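Local coordinates for beta-porphyranase A (Bacteroides plebeius, PDB 4AW7), which cleaves the sulfated red-seaweed polysaccharide porphyran at beta-D-galactopyranose-(1->4)-alpha-L-galactopyranose-6-sulfate linkages, releasing mostly a disaccharide, at residues D51-K54 with D55-K58; G124-S127 with A128-S132; I174-H177 with I178-P182. All coordinates share one frame; numbering follows the deposited sequence.

Interaction 1. Residues D51-K54 with D55-K58; sequences DDDK and DVGK
The carboxylate of Asp53 meets Val56 along its OD1 side: the amide N of Val56 lies close to the carboxylate plane and donates to the anti lone pair of OD1, the one facing away from OD2. To one side of that plane stands the CG2 methyl of Val56, 3.5 Å from Asp53 OD1, while the amide N of Asp55 lies on the other. The capping bond, Val56 N to Asp53 OD1, is 2.9 Å long and nearly straight at 168°, which identifies Asp53 as the N-cap of the helix. Its CG is anti to the backbone N (chi1 178°), and this swings the carboxylate over the first turn. There OD1 comes within 3.9 Å of Asp55 OD2, a like-charge approach probably eased by Lys321, which forms salt bridges with both aspartates. With an alanine here in place of Asp53, the Val56 amide would probably be left without its capping acceptor and Lys321 with one carboxylate fewer. Behind the cap the helical ladder begins, with Gly57 N donating to Asp53 O at 2.8 Å and Lys58 N to Lys54 O at 3.1 Å. The turn thus starts helix 54-63, which links the parallel strands 45-46 and 66-71, while Asp55 and Val56 rest on Phe340 of strand 340-342.

Interaction 2. Residues G124-S127 with A128-S132; sequences GAWS and AEYYS
Tyr130 lays its CB over one face of the Trp126 indole, a CH-pi contact in which CB is 4.2 Å from the centroid of the six-membered ring and 22° off the ring normal. Farther along, Tyr130 CD1 touches Trp126 CZ2 at 3.9 Å. The two ring planes are inclined at 45°, and the closest touches are made by Tyr130 CB and CD1. The four-residue spacing puts both residues on one flank of the helix, and with CG anti to the backbone N in each (chi1 169° for Trp126) the indole lies where Tyr130 CB can cover it. Tyr130 also borders its other neighbour: its CD2 lies 3.6 Å above the plane of the Tyr131 ring, offset toward the rim.

The spacing is set by the backbone beneath. Tyr130 N donates to Trp126 O at 2.8 Å, and Tyr131 N to Ser127 O at 3.0 Å. At the last turn Ala128 O is gripped twice, by the backbone N and the hydroxyl of Ser132, the two donors arriving from opposite faces of the carbonyl plane. The hydroxyl bond, Ser132 OG to Ala128 O, measures 2.7 Å.

Farther out, Trp126 is fixed by a hydrogen bond from NE1 to Pro74 O and by stacking on Tyr88, while Tyr131 meets Phe141 edge-to-face. Helix 120-132 is the crossover of a beta-alpha-beta unit between parallel strands 104-106 and 136-142, as in a (beta/alpha)8 barrel, and the side chain of its Tyr130 lies about 5 Å from that of the substrate-binding Trp72.

Interaction 3. Residues I174-H177 with I178-P182; sequences IGKH and IHNNP
His179 packs back onto the carbonyl of Gly175, one turn earlier, and does so with nearly every atom of its side chain. Its CB lies 3.4 Å from Gly175 O; CG follows at 3.3 Å from the same oxygen. ND1 comes nearest, 3.0 Å from Gly175 O, yet the angle is too poor for a hydrogen bond, and the oxygen instead accepts a hydrogen bond from the backbone N of His179. On the two branches beyond, CE1 and CD2 draw off from Gly175 O, to 3.8 and 4.1 Å, and NE2 at the tip hydrogen-bonds Asp224 OD2. This course follows from chi1 of -65°, which sets CG beside the backbone N and so leans the imidazole back along the helix.

The turn belongs to the C-terminal end of helix 160-179, the crossover between parallel strands 136-142 and 189-195 in a barrel-type beta-alpha-beta unit. Here the helix runs out: Asn180 is the first residue to leave helical backbone angles, and its N still donates to Lys176 O at a bent 142°, with a second, weak bond to His177 O. Asn181 N then bonds back to Ile178 O.

On the buried flank, Ile174 and Ile178 lie side by side and point the same way, CG2 of Ile174 against CD1 of Ile178 at 3.7 Å, and both side chains touch Phe141 of strand 136-142. The Ile178 side chain also hugs the chain itself, its CG1 standing 3.4 Å from Ile174 O. Across the more open flank, the amide ND2 of Asn180 approaches CG of Lys176 at 3.7 Å, while the lysine chain, bent at chi3, brings NZ to a hydrogen bond with Gln121 OE1 on helix 120-132.

Interactions 2 and 3 are neighbours, their centres 8 Å apart, on adjacent crossover helices joined through strand 136-142. The helices meet closely: Gly124 O lies 3.3 Å from His177 CB, Ala125 CA 3.5 Å from His177 CD2, and Ser132 OG packs 3.4 Å from Asn181 ND2. Interaction 1 stands apart, with nearest atoms about 14 Å from interaction 2 and about 21 Å from interaction 3. Relative to the bound glycan, Tyr130 of interaction 2 has its side chain about 5 Å from a sulfated galactose, Val56 of interaction 1 about 11 Å from one, while interaction 3 lies away from the substrate-binding residues.

Interaction 1. Residues D51-K54 with D55-K58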
ATOM      1  N   ASP A  51     -17.770  11.695  -6.852  1.00 11.50           N
ATOM      2  CA  ASP A  51     -17.468  12.489  -8.040  1.00 11.74           C
ATOM      3  C   ASP A  51     -18.712  13.186  -8.584  1.00 11.53           C
ATOM      4  O   ASP A  51     -18.571  14.079  -9.372  1.00 13.33           O
ATOM      5  CB  ASP A  51     -16.724  11.649  -9.106  1.00 11.61           C
ATOM      6  CG  ASP A  51     -17.476  10.415  -9.573  1.00 13.47           C
ATOM      7  OD1 ASP A  51     -18.536  10.064  -9.012  1.00 19.47           O
ATOM      8  OD2 ASP A  51     -16.958   9.751 -10.478  1.00 12.06           O
ATOM      9  N   ASP A  52     -19.900  12.816  -8.105  1.00 10.59           N
ATOM     10  CA  ASP A  52     -21.146  13.464  -8.481  1.00 11.33           C
ATOM     11  C   ASP A  52     -21.416  14.729  -7.662  1.00 11.24           C
ATOM     12  O   ASP A  52     -22.354  15.453  -7.923  1.00 13.31           O
ATOM     13  CB  ASP A  52     -22.321  12.490  -8.450  1.00 12.27           C
ATOM     14  CG  ASP A  52     -22.588  11.879  -7.105  1.00 14.85           C
ATOM     15  OD1 ASP A  52     -21.705  11.911  -6.222  1.00 16.48           O
ATOM     16  OD2 ASP A  52     -23.698  11.259  -6.980  1.00 20.10           O
ATOM     17  N   ASP A  53     -20.585  15.030  -6.675  1.00 11.31           N
ATOM     18  CA  ASP A  53     -20.604  16.271  -5.929  1.00 10.67           C
ATOM     19  C   ASP A  53     -19.848  17.317  -6.748  1.00 11.07           C
ATOM     20  O   ASP A  53     -18.744  17.058  -7.215  1.00 11.79           O
ATOM     21  CB  ASP A  53     -19.989  16.093  -4.530  1.00 11.09           C
ATOM     22  CG  ASP A  53     -19.952  17.362  -3.756  1.00 11.83           C
ATOM     23  OD1 ASP A  53     -18.984  18.137  -3.893  1.00 12.63           O
ATOM     24  OD2 ASP A  53     -20.917  17.619  -3.029  1.00 14.64           O
ATOM     25  N   LYS A  54     -20.401  18.527  -6.921  1.00 11.68           N
ATOM     26  CA  LYS A  54     -19.753  19.521  -7.751  1.00 11.84           C
ATOM     27  C   LYS A  54     -18.380  19.917  -7.234  1.00 11.31           C
ATOM     28  O   LYS A  54     -17.453  20.115  -8.018  1.00 12.10           O
ATOM     29  CB  LYS A  54     -20.641  20.735  -7.948  1.00 13.97           C
ATOM     30  CG  LYS A  54     -21.781  20.403  -8.866  1.00 16.08           C
ATOM     31  CD  LYS A  54     -22.726  21.580  -9.025  1.00 19.06           C
ATOM     32  CE  LYS A  54     -23.787  21.314 -10.090  1.00 19.94           C
ATOM     33  NZ  LYS A  54     -24.719  22.473 -10.177  1.00 23.47           N
ATOM     34  N   ASP A  55     -18.249  20.108  -5.930  1.00 11.26           N
ATOM     35  CA  ASP A  55     -16.964  20.485  -5.358  1.00 11.81           C
ATOM     36  C   ASP A  55     -15.932  19.361  -5.431  1.00 10.48           C
ATOM     37  O   ASP A  55     -14.780  19.609  -5.827  1.00 10.32           O
ATOM     38  CB  ASP A  55     -17.138  20.945  -3.920  1.00 12.44           C
ATOM     39  CG  ASP A  55     -18.052  22.135  -3.805  1.00 15.41           C
ATOM     40  OD1 ASP A  55     -17.741  23.168  -4.435  1.00 21.18           O
ATOM     41  OD2 ASP A  55     -19.080  21.999  -3.129  1.00 18.71           O
ATOM     42  N   VAL A  56     -16.338  18.153  -5.061  1.00  9.59           N
ATOM     43  CA  VAL A  56     -15.412  17.021  -5.172  1.00  9.99           C
ATOM     44  C   VAL A  56     -15.029  16.771  -6.615  1.00 10.05           C
ATOM     45  O   VAL A  56     -13.867  16.561  -6.938  1.00  9.49           O
ATOM     46  CB  VAL A  56     -15.959  15.769  -4.517  1.00  9.94           C
ATOM     47  CG1 VAL A  56     -15.014  14.587  -4.649  1.00 11.72           C
ATOM     48  CG2 VAL A  56     -16.292  16.017  -3.051  1.00 11.14           C
ATOM     49  N   GLY A  57     -16.000  16.830  -7.535  1.00 10.33           N
ATOM     50  CA  GLY A  57     -15.698  16.554  -8.929  1.00 10.53           C
ATOM     51  C   GLY A  57     -14.719  17.545  -9.512  1.00 10.12           C
ATOM     52  O   GLY A  57     -13.874  17.178 -10.332  1.00  9.95           O
ATOM     53  N   LYS A  58     -14.852  18.812  -9.140  1.00 10.53           N
ATOM     54  CA  LYS A  58     -13.921  19.835  -9.586  1.00 10.98           C
ATOM     55  C   LYS A  58     -12.516  19.555  -9.026  1.00 10.50           C
ATOM     56  O   LYS A  58     -11.543  19.667  -9.734  1.00 11.14           O
ATOM     57  CB  LYS A  58     -14.402  21.234  -9.191  1.00 13.05           C
ATOM     58  CG  LYS A  58     -13.428  22.364  -9.594  1.00 15.51           C
ATOM     59  CD  LYS A  58     -13.961  23.717  -9.146  1.00 21.50           C
ATOM     60  CE  LYS A  58     -12.869  24.681  -8.717  1.00 26.19           C
ATOM     61  NZ  LYS A  58     -11.863  24.929  -9.782  1.00 25.40           N
TER

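Interaction 2. Residues G124-S127 with A128-S132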
ATOM      1  N   GLY A 124     -23.171 -15.646  -0.986  1.00 11.10           N
ATOM      2  CA  GLY A 124     -22.298 -15.566  -2.145  1.00 12.64           C
ATOM      3  C   GLY A 124     -23.083 -15.466  -3.443  1.00 12.68           C
ATOM      4  O   GLY A 124     -22.782 -14.647  -4.340  1.00 13.21           O
ATOM      5  N   ALA A 125     -24.112 -16.304  -3.575  1.00 12.93           N
ATOM      6  CA  ALA A 125     -24.977 -16.234  -4.757  1.00 12.89           C
ATOM      7  C   ALA A 125     -25.599 -14.869  -4.919  1.00 12.75           C
ATOM      8  O   ALA A 125     -25.713 -14.357  -6.041  1.00 14.04           O
ATOM      9  CB  ALA A 125     -26.076 -17.330  -4.682  1.00 13.47           C
ATOM     10  N   TRP A 126     -25.983 -14.231  -3.825  1.00 12.63           N
ATOM     11  CA  TRP A 126     -26.601 -12.935  -3.885  1.00 12.71           C
ATOM     12  C   TRP A 126     -25.611 -11.905  -4.423  1.00 12.18           C
ATOM     13  O   TRP A 126     -26.014 -11.032  -5.183  1.00 13.08           O
ATOM     14  CB  TRP A 126     -27.171 -12.502  -2.526  1.00 12.26           C
ATOM     15  CG  TRP A 126     -27.571 -11.102  -2.514  1.00 13.22           C
ATOM     16  CD1 TRP A 126     -26.977 -10.093  -1.825  1.00 14.30           C
ATOM     17  CD2 TRP A 126     -28.592 -10.490  -3.327  1.00 14.57           C
ATOM     18  NE1 TRP A 126     -27.574  -8.907  -2.115  1.00 14.86           N
ATOM     19  CE2 TRP A 126     -28.585  -9.114  -3.026  1.00 14.69           C
ATOM     20  CE3 TRP A 126     -29.536 -10.981  -4.248  1.00 15.19           C
ATOM     21  CZ2 TRP A 126     -29.458  -8.207  -3.651  1.00 17.27           C
ATOM     22  CZ3 TRP A 126     -30.408 -10.081  -4.851  1.00 18.27           C
ATOM     23  CH2 TRP A 126     -30.357  -8.717  -4.558  1.00 18.97           C
ATOM     24  N   SER A 127     -24.343 -11.918  -4.001  1.00 11.76           N
ATOM     25  CA  SER A 127     -23.418 -10.933  -4.550  0.50 11.78           C
ATOM     26  C   SER A 127     -23.396 -11.031  -6.061  1.00 12.01           C
ATOM     27  O   SER A 127     -23.395 -10.010  -6.747  1.00 13.01           O
ATOM     28  CB  SER A 127     -22.009 -11.066  -3.964  0.50 11.60           C
ATOM     29  OG  SER A 127     -21.322 -12.256  -4.336  0.50 10.52           O
ATOM     30  N   ALA A 128     -23.341 -12.255  -6.582  1.00 12.09           N
ATOM     31  CA  ALA A 128     -23.316 -12.456  -8.037  1.00 13.09           C
ATOM     32  C   ALA A 128     -24.613 -12.055  -8.703  1.00 13.58           C
ATOM     33  O   ALA A 128     -24.595 -11.460  -9.767  1.00 14.29           O
ATOM     34  CB  ALA A 128     -22.902 -13.852  -8.392  1.00 13.73           C
ATOM     35  N   GLU A 129     -25.749 -12.321  -8.062  1.00 13.13           N
ATOM     36  CA  GLU A 129     -27.011 -11.914  -8.632  0.50 13.85           C
ATOM     37  C   GLU A 129     -27.163 -10.369  -8.653  1.00 14.37           C
ATOM     38  O   GLU A 129     -27.613  -9.791  -9.650  1.00 15.72           O
ATOM     39  CB  GLU A 129     -28.110 -12.633  -7.844  0.50 14.53           C
ATOM     40  CG  GLU A 129     -29.540 -12.291  -8.197  0.50 14.30           C
ATOM     41  CD  GLU A 129     -30.029 -12.835  -9.536  0.50 16.16           C
ATOM     42  OE1 GLU A 129     -29.285 -13.558 -10.219  0.50 17.13           O
ATOM     43  OE2 GLU A 129     -31.198 -12.541  -9.859  0.50 20.28           O
ATOM     44  N   TYR A 130     -26.779  -9.713  -7.566  1.00 13.95           N
ATOM     45  CA  TYR A 130     -26.856  -8.279  -7.447  1.00 13.36           C
ATOM     46  C   TYR A 130     -25.981  -7.630  -8.531  1.00 13.17           C
ATOM     47  O   TYR A 130     -26.462  -6.794  -9.300  1.00 14.57           O
ATOM     48  CB  TYR A 130     -26.343  -7.846  -6.052  1.00 13.86           C
ATOM     49  CG  TYR A 130     -26.278  -6.352  -5.870  1.00 14.43           C
ATOM     50  CD1 TYR A 130     -27.428  -5.603  -5.690  1.00 16.63           C
ATOM     51  CD2 TYR A 130     -25.050  -5.672  -5.874  1.00 14.50           C
ATOM     52  CE1 TYR A 130     -27.363  -4.234  -5.511  1.00 17.37           C
ATOM     53  CE2 TYR A 130     -24.998  -4.322  -5.688  1.00 16.23           C
ATOM     54  CZ  TYR A 130     -26.147  -3.604  -5.515  1.00 17.34           C
ATOM     55  OH  TYR A 130     -26.128  -2.241  -5.342  1.00 21.08           O
ATOM     56  N   TYR A 131     -24.709  -8.017  -8.625  1.00 12.41           N
ATOM     57  CA  TYR A 131     -23.818  -7.366  -9.573  1.00 12.71           C
ATOM     58  C   TYR A 131     -24.097  -7.745 -11.029  1.00 13.24           C
ATOM     59  O   TYR A 131     -23.974  -6.903 -11.917  1.00 13.21           O
ATOM     60  CB  TYR A 131     -22.361  -7.593  -9.170  1.00 12.01           C
ATOM     61  CG  TYR A 131     -21.917  -6.778  -7.956  1.00 11.23           C
ATOM     62  CD1 TYR A 131     -22.064  -5.405  -7.927  1.00 12.23           C
ATOM     63  CD2 TYR A 131     -21.334  -7.393  -6.849  1.00 11.69           C
ATOM     64  CE1 TYR A 131     -21.648  -4.662  -6.851  1.00 12.52           C
ATOM     65  CE2 TYR A 131     -20.896  -6.648  -5.764  1.00 12.47           C
ATOM     66  CZ  TYR A 131     -21.066  -5.299  -5.754  1.00 12.33           C
ATOM     67  OH  TYR A 131     -20.630  -4.546  -4.667  1.00 13.29           O
ATOM     68  N   SER A 132     -24.453  -8.999 -11.301  1.00 13.74           N
ATOM     69  CA  SER A 132     -24.680  -9.409 -12.694  1.00 15.27           C
ATOM     70  C   SER A 132     -25.945  -8.805 -13.274  1.00 14.86           C
ATOM     71  O   SER A 132     -26.084  -8.780 -14.507  1.00 17.44           O
ATOM     72  CB  SER A 132     -24.642 -10.924 -12.840  1.00 16.67           C
ATOM     73  OG  SER A 132     -25.756 -11.492 -12.236  1.00 19.21           O
TER

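Interaction 3. Residues I174-H177 with I178-P182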
ATOM      1  N   ILE A 174     -18.278 -15.566  -1.868  1.00 10.60           N
ATOM      2  CA  ILE A 174     -18.474 -14.419  -2.754  1.00 10.62           C
ATOM      3  C   ILE A 174     -17.520 -14.539  -3.932  1.00 10.77           C
ATOM      4  O   ILE A 174     -17.938 -14.388  -5.092  1.00 11.60           O
ATOM      5  CB  ILE A 174     -18.295 -13.090  -1.995  1.00 10.27           C
ATOM      6  CG1 ILE A 174     -19.481 -12.881  -1.040  1.00  9.93           C
ATOM      7  CG2 ILE A 174     -18.128 -11.923  -3.000  1.00 10.92           C
ATOM      8  CD1 ILE A 174     -19.272 -11.832   0.011  1.00 10.96           C
ATOM      9  N   GLY A 175     -16.239 -14.777  -3.657  1.00 10.56           N
ATOM     10  CA  GLY A 175     -15.265 -14.927  -4.751  1.00 10.97           C
ATOM     11  C   GLY A 175     -15.661 -16.064  -5.691  1.00 11.50           C
ATOM     12  O   GLY A 175     -15.625 -15.920  -6.909  1.00 12.50           O
ATOM     13  N   LYS A 176     -16.060 -17.194  -5.128  1.00 11.91           N
ATOM     14  CA  LYS A 176     -16.422 -18.338  -5.945  1.00 12.40           C
ATOM     15  C   LYS A 176     -17.590 -18.011  -6.855  1.00 12.37           C
ATOM     16  O   LYS A 176     -17.561 -18.300  -8.090  1.00 13.58           O
ATOM     17  CB  LYS A 176     -16.776 -19.523  -5.060  1.00 13.01           C
ATOM     18  CG  LYS A 176     -17.040 -20.779  -5.873  1.00 16.21           C
ATOM     19  CD  LYS A 176     -17.417 -21.943  -4.955  1.00 19.78           C
ATOM     20  CE  LYS A 176     -18.816 -21.746  -4.353  1.00 21.57           C
ATOM     21  NZ  LYS A 176     -19.328 -22.931  -3.577  1.00 24.53           N
ATOM     22  N   HIS A 177     -18.622 -17.408  -6.300  1.00 12.34           N
ATOM     23  CA  HIS A 177     -19.821 -17.127  -7.089  1.00 12.90           C
ATOM     24  C   HIS A 177     -19.599 -16.054  -8.150  1.00 12.54           C
ATOM     25  O   HIS A 177     -20.064 -16.180  -9.282  1.00 14.10           O
ATOM     26  CB  HIS A 177     -20.984 -16.748  -6.193  1.00 13.01           C
ATOM     27  CG  HIS A 177     -21.600 -17.909  -5.463  1.00 13.59           C
ATOM     28  ND1 HIS A 177     -21.117 -18.394  -4.271  1.00 13.84           N
ATOM     29  CD2 HIS A 177     -22.704 -18.636  -5.746  1.00 15.55           C
ATOM     30  CE1 HIS A 177     -21.888 -19.386  -3.859  1.00 15.09           C
ATOM     31  NE2 HIS A 177     -22.868 -19.549  -4.732  1.00 16.01           N
ATOM     32  N   ILE A 178     -18.872 -14.996  -7.819  1.00 12.28           N
ATOM     33  CA  ILE A 178     -18.567 -13.949  -8.787  1.00 12.58           C
ATOM     34  C   ILE A 178     -17.749 -14.529  -9.945  1.00 12.45           C
ATOM     35  O   ILE A 178     -18.052 -14.285 -11.148  1.00 13.37           O
ATOM     36  CB  ILE A 178     -17.909 -12.742  -8.096  1.00 11.11           C
ATOM     37  CG1 ILE A 178     -18.993 -11.991  -7.312  1.00 12.88           C
ATOM     38  CG2 ILE A 178     -17.233 -11.829  -9.156  1.00 12.27           C
ATOM     39  CD1 ILE A 178     -18.512 -10.783  -6.538  1.00 12.97           C
ATOM     40  N   HIS A 179     -16.719 -15.297  -9.639  1.00 13.03           N
ATOM     41  CA  HIS A 179     -15.869 -15.849 -10.695  1.00 13.27           C
ATOM     42  C   HIS A 179     -16.591 -16.870 -11.571  1.00 14.12           C
ATOM     43  O   HIS A 179     -16.247 -17.036 -12.755  1.00 15.65           O
ATOM     44  CB  HIS A 179     -14.599 -16.446 -10.151  1.00 13.05           C
ATOM     45  CG  HIS A 179     -13.705 -15.430  -9.508  1.00 12.43           C
ATOM     46  ND1 HIS A 179     -12.966 -15.695  -8.372  1.00 13.58           N
ATOM     47  CD2 HIS A 179     -13.458 -14.138  -9.832  1.00 13.20           C
ATOM     48  CE1 HIS A 179     -12.283 -14.608  -8.039  1.00 12.62           C
ATOM     49  NE2 HIS A 179     -12.570 -13.644  -8.897  1.00 12.44           N
ATOM     50  N   ASN A 180     -17.580 -17.549 -11.013  1.00 14.79           N
ATOM     51  CA  ASN A 180     -18.359 -18.520 -11.796  1.00 15.75           C
ATOM     52  C   ASN A 180     -19.528 -17.895 -12.530  1.00 16.55           C
ATOM     53  O   ASN A 180     -20.291 -18.616 -13.182  1.00 18.05           O
ATOM     54  CB  ASN A 180     -18.870 -19.654 -10.880  1.00 15.94           C
ATOM     55  CG  ASN A 180     -17.814 -20.703 -10.591  1.00 20.81           C
ATOM     56  OD1 ASN A 180     -16.931 -20.984 -11.419  1.00 25.70           O
ATOM     57  ND2 ASN A 180     -17.957 -21.374  -9.433  1.00 25.74           N
ATOM     58  N   ASN A 181     -19.666 -16.571 -12.494  1.00 16.09           N
ATOM     59  CA  ASN A 181     -20.683 -15.841 -13.247  1.00 16.26           C
ATOM     60  C   ASN A 181     -19.977 -15.218 -14.466  1.00 17.14           C
ATOM     61  O   ASN A 181     -19.160 -14.307 -14.318  1.00 16.70           O
ATOM     62  CB  ASN A 181     -21.369 -14.772 -12.379  1.00 16.33           C
ATOM     63  CG  ASN A 181     -22.485 -14.082 -13.099  1.00 18.78           C
ATOM     64  OD1 ASN A 181     -22.260 -13.378 -14.095  1.00 25.85           O
ATOM     65  ND2 ASN A 181     -23.690 -14.223 -12.586  1.00 18.78           N
ATOM     66  N   PRO A 182     -20.275 -15.706 -15.704  1.00 18.14           N
ATOM     67  CA  PRO A 182     -19.512 -15.196 -16.866  1.00 18.25           C
ATOM     68  C   PRO A 182     -19.729 -13.708 -17.169  1.00 17.22           C
ATOM     69  O   PRO A 182     -18.897 -13.100 -17.843  1.00 19.24           O
ATOM     70  CB  PRO A 182     -19.998 -16.072 -18.040  1.00 19.83           C
ATOM     71  CG  PRO A 182     -21.270 -16.697 -17.537  1.00 21.52           C
ATOM     72  CD  PRO A 182     -21.160 -16.831 -16.071  1.00 18.74           C
TER